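Local coordinates for protein ATP-dependent DNA helicase RecQ (Porphyromonas gingivalis, PDB 3IUO) that probably couples ATP hydrolysis to the unwinding of duplex DNA by translocating in the 3'-5' direction, this piece being its C-terminal domain, at residues K22-D36 with T55-F68. Residues are numbered along the deposited sequence; the frame is centred on the assembly and turned at random.
Sequences KVSIVQQIDRKVALD and TIVYSGTRINIDYF
Tyr67 pushes its ring into the bend where helix 15-30 ends, and Ile56 fills a groove on the same helix further back; both belong to the helical RecQ-1-like helix-turn-helix domain. Ile56 is the bump at the first end. Its CD1 lies over the helix backbone beside Ile25 CG2, while CG2 turns against Val26 CG2 at 3.7 Å. Lys22 runs antiparallel alongside Ile56, its CB and CG against Ile56 CG1, and Val26 CG1 meets Thr61 CG2 tip to tip.

Halfway along, Ile29 is the bump, fitting against Ile63, Ile65 and Tyr67. Its CG2 lies 4.0 Å from Ile65 CG2, while CD1 rests on Ile63 CD1. Val53 and Ile114 also touch Ile63. Beside Lys32 a water takes a hydrogen bond from Lys32 NZ and gives one each to Ile29 O and Asn64 O.

The helix closes in a Schellman motif with Lys32 at positive phi, and the Tyr67 ring fits the turn that results. Lys32 CA sits over one face in a CH-pi contact, 3.7 Å from the ring centroid, with CB and CG of the bent lysine chain continuing across it. Next door Leu35 CB covers the centre of one Phe68 face. Chi1 of 69° sets Tyr67 CG between its own backbone N and carbonyl carbon; from there the ring reaches the turn, and Tyr67 OH donates to Val33 O at 2.6 Å, approaching from above the carbonyl plane.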
loop_
_atom_site.group_PDB
_atom_site.type_symbol
_atom_site.label_atom_id
_atom_site.label_comp_id
_atom_site.label_asym_id
_atom_site.label_seq_id
_atom_site.Cartn_x
_atom_site.Cartn_y
_atom_site.Cartn_z
ATOM N N LYS B 22 -11.366 17.329 9.281
ATOM C CA LYS B 22 -11.403 16.547 8.062
ATOM C C LYS B 22 -12.648 16.829 7.238
ATOM O O LYS B 22 -12.584 16.902 6.017
ATOM C CB LYS B 22 -11.238 15.053 8.355
ATOM C CG LYS B 22 -9.802 14.662 8.790
ATOM C CD LYS B 22 -9.641 13.169 9.108
ATOM C CE LYS B 22 -10.223 12.806 10.466
ATOM N NZ LYS B 22 -10.024 11.354 10.715
ATOM N N VAL B 23 -13.775 17.040 7.921
ATOM C CA VAL B 23 -15.001 17.382 7.221
ATOM C C VAL B 23 -14.776 18.710 6.488
ATOM O O VAL B 23 -15.183 18.844 5.322
ATOM C CB VAL B 23 -16.211 17.443 8.177
ATOM C CG1 VAL B 23 -17.388 18.188 7.515
ATOM C CG2 VAL B 23 -16.635 16.030 8.604
ATOM N N SER B 24 -14.140 19.673 7.175
ATOM C CA SER B 24 -13.831 20.981 6.591
ATOM C C SER B 24 -12.914 20.849 5.384
ATOM O O SER B 24 -13.142 21.467 4.352
ATOM C CB SER B 24 -13.186 21.903 7.631
ATOM O OG SER B 24 -14.132 22.327 8.592
ATOM N N ILE B 25 -11.882 20.013 5.506
ATOM C CA ILE B 25 -10.927 19.808 4.395
ATOM C C ILE B 25 -11.627 19.260 3.141
ATOM O O ILE B 25 -11.361 19.706 2.016
ATOM C CB ILE B 25 -9.751 18.909 4.826
ATOM C CG1 ILE B 25 -8.851 19.701 5.792
ATOM C CG2 ILE B 25 -8.901 18.488 3.630
ATOM C CD1 ILE B 25 -7.869 18.829 6.588
ATOM N N VAL B 26 -12.509 18.292 3.345
ATOM C CA VAL B 26 -13.273 17.709 2.239
ATOM C C VAL B 26 -14.123 18.787 1.571
ATOM O O VAL B 26 -14.189 18.866 0.352
ATOM C CB VAL B 26 -14.127 16.532 2.743
ATOM C CG1 VAL B 26 -15.092 16.061 1.649
ATOM C CG2 VAL B 26 -13.226 15.398 3.188
ATOM N N GLN B 27 -14.747 19.637 2.386
ATOM C CA GLN B 27 -15.578 20.707 1.836
ATOM C C GLN B 27 -14.725 21.696 1.051
ATOM O O GLN B 27 -15.128 22.140 -0.032
ATOM C CB GLN B 27 -16.349 21.407 2.955
ATOM C CG GLN B 27 -17.424 20.522 3.577
ATOM C CD GLN B 27 -18.117 21.158 4.780
ATOM O OE1 GLN B 27 -17.574 22.060 5.433
ATOM N NE2 GLN B 27 -19.312 20.670 5.092
ATOM N N GLN B 28 -13.551 22.035 1.599
ATOM C CA GLN B 28 -12.602 22.924 0.920
ATOM C C GLN B 28 -12.160 22.357 -0.429
ATOM O O GLN B 28 -12.110 23.073 -1.434
ATOM C CB GLN B 28 -11.392 23.237 1.806
ATOM C CG GLN B 28 -11.702 24.274 2.895
ATOM C CD GLN B 28 -10.639 24.282 3.973
ATOM O OE1 GLN B 28 -10.368 23.253 4.618
ATOM N NE2 GLN B 28 -10.025 25.430 4.178
ATOM N N ILE B 29 -11.878 21.058 -0.461
ATOM C CA ILE B 29 -11.422 20.449 -1.696
ATOM C C ILE B 29 -12.559 20.462 -2.702
ATOM O O ILE B 29 -12.343 20.742 -3.874
ATOM C CB ILE B 29 -10.892 19.025 -1.472
ATOM C CG1 ILE B 29 -9.519 19.074 -0.752
ATOM C CG2 ILE B 29 -10.763 18.275 -2.806
ATOM C CD1 ILE B 29 -9.036 17.729 -0.226
ATOM N N ASP B 30 -13.782 20.208 -2.238
ATOM C CA ASP B 30 -14.939 20.236 -3.133
ATOM C C ASP B 30 -15.128 21.621 -3.740
ATOM O O ASP B 30 -15.576 21.740 -4.884
ATOM C CB ASP B 30 -16.211 19.804 -2.402
ATOM C CG ASP B 30 -17.384 19.535 -3.357
ATOM O OD1 ASP B 30 -17.180 19.351 -4.577
ATOM O OD2 ASP B 30 -18.539 19.513 -2.882
ATOM N N ARG B 31 -14.780 22.645 -2.959
ATOM C CA ARG B 31 -14.873 24.047 -3.385
ATOM C C ARG B 31 -13.622 24.500 -4.140
ATOM O O ARG B 31 -13.479 25.685 -4.436
ATOM C CB ARG B 31 -15.127 24.995 -2.198
ATOM C CG ARG B 31 -16.450 24.770 -1.461
ATOM C CD ARG B 31 -16.837 25.900 -0.501
ATOM N NE ARG B 31 -15.702 26.612 0.107
ATOM C CZ ARG B 31 -15.209 26.382 1.327
ATOM N NH1 ARG B 31 -15.731 25.446 2.115
ATOM N NH2 ARG B 31 -14.185 27.109 1.769
ATOM N N LYS B 32 -12.723 23.570 -4.443
ATOM C CA LYS B 32 -11.546 23.842 -5.275
ATOM C C LYS B 32 -10.583 24.866 -4.653
ATOM O O LYS B 32 -10.029 25.730 -5.347
ATOM C CB LYS B 32 -11.964 24.249 -6.704
ATOM C CG LYS B 32 -12.176 23.112 -7.700
ATOM C CD LYS B 32 -12.927 21.890 -7.186
ATOM C CE LYS B 32 -13.772 21.248 -8.305
ATOM N NZ LYS B 32 -13.514 19.781 -8.471
ATOM N N VAL B 33 -10.437 24.804 -3.333
ATOM C CA VAL B 33 -9.471 25.646 -2.617
ATOM C C VAL B 33 -8.102 24.967 -2.761
ATOM O O VAL B 33 -7.995 23.765 -2.569
ATOM C CB VAL B 33 -9.841 25.774 -1.119
ATOM C CG1 VAL B 33 -8.835 26.639 -0.372
ATOM C CG2 VAL B 33 -11.235 26.349 -0.975
ATOM N N ALA B 34 -7.063 25.734 -3.091
ATOM C CA ALA B 34 -5.727 25.165 -3.303
ATOM C C ALA B 34 -5.253 24.472 -2.029
ATOM O O ALA B 34 -5.492 24.958 -0.921
ATOM C CB ALA B 34 -4.736 26.241 -3.743
ATOM N N LEU B 35 -4.617 23.313 -2.189
ATOM C CA LEU B 35 -4.220 22.516 -1.031
ATOM C C LEU B 35 -3.258 23.253 -0.106
ATOM O O LEU B 35 -3.354 23.120 1.117
ATOM C CB LEU B 35 -3.670 21.151 -1.446
ATOM C CG LEU B 35 -4.725 20.034 -1.495
ATOM C CD1 LEU B 35 -5.736 20.283 -2.608
ATOM C CD2 LEU B 35 -4.058 18.669 -1.649
ATOM N N ASP B 36 -2.356 24.046 -0.671
ATOM C CA ASP B 36 -1.467 24.834 0.173
ATOM C C ASP B 36 -2.266 25.893 0.971
ATOM O O ASP B 36 -1.957 26.159 2.134
ATOM C CB ASP B 36 -0.267 25.408 -0.613
ATOM C CG ASP B 36 -0.673 26.182 -1.866
ATOM O OD1 ASP B 36 -1.773 25.961 -2.429
ATOM O OD2 ASP B 36 0.129 27.028 -2.297
ATOM N N THR B 55 -5.491 10.174 5.135
ATOM C CA THR B 55 -6.437 9.594 6.091
ATOM C C THR B 55 -7.876 9.609 5.519
ATOM O O THR B 55 -8.606 8.579 5.539
ATOM C CB THR B 55 -6.336 10.335 7.418
ATOM O OG1 THR B 55 -5.032 10.107 7.991
ATOM C CG2 THR B 55 -7.403 9.838 8.367
ATOM N N ILE B 56 -8.245 10.755 4.961
ATOM C CA ILE B 56 -9.564 10.913 4.326
ATOM C C ILE B 56 -9.769 9.898 3.188
ATOM O O ILE B 56 -10.801 9.216 3.097
ATOM C CB ILE B 56 -9.718 12.359 3.808
ATOM C CG1 ILE B 56 -9.894 13.299 4.991
ATOM C CG2 ILE B 56 -10.903 12.501 2.796
ATOM C CD1 ILE B 56 -9.625 14.772 4.613
ATOM N N VAL B 57 -8.777 9.803 2.315
ATOM C CA VAL B 57 -8.875 8.890 1.172
ATOM C C VAL B 57 -8.915 7.428 1.652
ATOM O O VAL B 57 -9.719 6.622 1.145
ATOM C CB VAL B 57 -7.702 9.139 0.242
ATOM C CG1 VAL B 57 -7.582 8.014 -0.829
ATOM C CG2 VAL B 57 -7.889 10.478 -0.427
ATOM N N TYR B 58 -8.087 7.081 2.654
ATOM C CA TYR B 58 -8.140 5.711 3.155
ATOM C C TYR B 58 -9.500 5.333 3.711
ATOM O O TYR B 58 -9.870 4.170 3.680
ATOM C CB TYR B 58 -7.092 5.487 4.249
ATOM C CG TYR B 58 -5.641 5.682 3.848
ATOM C CD1 TYR B 58 -5.229 5.685 2.494
ATOM C CD2 TYR B 58 -4.680 5.912 4.828
ATOM C CE1 TYR B 58 -3.870 5.874 2.149
ATOM C CE2 TYR B 58 -3.331 6.110 4.498
ATOM C CZ TYR B 58 -2.945 6.096 3.155
ATOM O OH TYR B 58 -1.618 6.276 2.885
ATOM N N SER B 59 -10.228 6.319 4.252
ATOM C CA SER B 59 -11.553 6.104 4.832
ATOM C C SER B 59 -12.669 5.895 3.798
ATOM O O SER B 59 -13.793 5.495 4.153
ATOM C CB SER B 59 -11.894 7.238 5.785
ATOM O OG SER B 59 -12.461 8.326 5.067
ATOM N N GLY B 60 -12.338 6.128 2.531
ATOM C CA GLY B 60 -13.299 5.902 1.460
ATOM C C GLY B 60 -13.860 7.116 0.755
ATOM O O GLY B 60 -14.680 6.957 -0.163
ATOM N N THR B 61 -13.469 8.313 1.165
ATOM C CA THR B 61 -14.026 9.536 0.557
ATOM C C THR B 61 -13.406 9.765 -0.807
ATOM O O THR B 61 -12.184 9.806 -0.930
ATOM C CB THR B 61 -13.766 10.764 1.472
ATOM O OG1 THR B 61 -14.350 10.495 2.761
ATOM C CG2 THR B 61 -14.373 12.041 0.909
ATOM N N ARG B 62 -14.255 9.872 -1.822
ATOM C CA ARG B 62 -13.789 10.123 -3.182
ATOM C C ARG B 62 -13.533 11.602 -3.390
ATOM O O ARG B 62 -14.404 12.344 -3.815
ATOM C CB ARG B 62 -14.803 9.575 -4.215
ATOM C CG ARG B 62 -14.226 9.549 -5.634
ATOM C CD ARG B 62 -15.257 8.952 -6.623
ATOM N NE ARG B 62 -14.684 8.900 -7.983
ATOM C CZ ARG B 62 -14.041 7.852 -8.505
ATOM N NH1 ARG B 62 -13.868 6.707 -7.828
ATOM N NH2 ARG B 62 -13.560 7.979 -9.756
ATOM N N ILE B 63 -12.325 12.030 -3.130
ATOM C CA ILE B 63 -11.986 13.436 -3.362
ATOM C C ILE B 63 -11.327 13.606 -4.717
ATOM O O ILE B 63 -10.623 12.683 -5.217
ATOM C CB ILE B 63 -11.056 13.974 -2.284
ATOM C CG1 ILE B 63 -9.782 13.131 -2.216
ATOM C CG2 ILE B 63 -11.765 13.992 -0.917
ATOM C CD1 ILE B 63 -8.675 13.825 -1.427
ATOM N N ASN B 64 -11.500 14.797 -5.282
ATOM C CA ASN B 64 -10.827 15.103 -6.501
ATOM C C ASN B 64 -9.920 16.300 -6.359
ATOM O O ASN B 64 -10.382 17.405 -6.127
ATOM C CB ASN B 64 -11.811 15.302 -7.653
ATOM C CG ASN B 64 -11.092 15.208 -8.983
ATOM O OD1 ASN B 64 -10.298 16.071 -9.319
ATOM N ND2 ASN B 64 -11.291 14.097 -9.694
ATOM N N ILE B 65 -8.615 16.064 -6.511
ATOM C CA ILE B 65 -7.631 17.157 -6.421
ATOM C C ILE B 65 -6.955 17.502 -7.763
ATOM O O ILE B 65 -5.862 18.074 -7.778
ATOM C CB ILE B 65 -6.559 16.873 -5.312
ATOM C CG1 ILE B 65 -5.803 15.576 -5.584
ATOM C CG2 ILE B 65 -7.243 16.789 -3.933
ATOM C CD1 ILE B 65 -4.449 15.486 -4.856
ATOM N N ASP B 66 -7.577 17.107 -8.873
ATOM C CA ASP B 66 -7.027 17.399 -10.212
ATOM C C ASP B 66 -6.804 18.883 -10.421
ATOM O O ASP B 66 -5.795 19.266 -11.018
ATOM C CB ASP B 66 -7.946 16.911 -11.336
ATOM C CG ASP B 66 -8.043 15.404 -11.416
ATOM O OD1 ASP B 66 -7.261 14.703 -10.735
ATOM O OD2 ASP B 66 -8.922 14.922 -12.173
ATOM N N TYR B 67 -7.722 19.717 -9.923
ATOM C CA TYR B 67 -7.623 21.165 -10.092
ATOM C C TYR B 67 -6.298 21.699 -9.540
ATOM O O TYR B 67 -5.703 22.604 -10.102
ATOM C CB TYR B 67 -8.796 21.850 -9.395
ATOM C CG TYR B 67 -8.775 21.769 -7.887
ATOM C CD1 TYR B 67 -8.214 22.786 -7.120
ATOM C CD2 TYR B 67 -9.327 20.670 -7.220
ATOM C CE1 TYR B 67 -8.195 22.714 -5.734
ATOM C CE2 TYR B 67 -9.311 20.582 -5.829
ATOM C CZ TYR B 67 -8.735 21.600 -5.097
ATOM O OH TYR B 67 -8.738 21.522 -3.726
ATOM N N PHE B 68 -5.842 21.120 -8.434
ATOM C CA PHE B 68 -4.605 21.552 -7.805
ATOM C C PHE B 68 -3.376 20.931 -8.476
ATOM O O PHE B 68 -2.418 21.636 -8.800
ATOM C CB PHE B 68 -4.652 21.275 -6.297
ATOM C CG PHE B 68 -3.369 21.599 -5.572
ATOM C CD1 PHE B 68 -3.063 22.907 -5.227
ATOM C CD2 PHE B 68 -2.479 20.583 -5.222
ATOM C CE1 PHE B 68 -1.882 23.210 -4.546
ATOM C CE2 PHE B 68 -1.316 20.867 -4.553
ATOM C CZ PHE B 68 -1.005 22.193 -4.210
HETATM O O HOH W 1 -12.606 18.874 -5.899
HETATM O O HOH W 2 -10.647 18.886 -9.807
#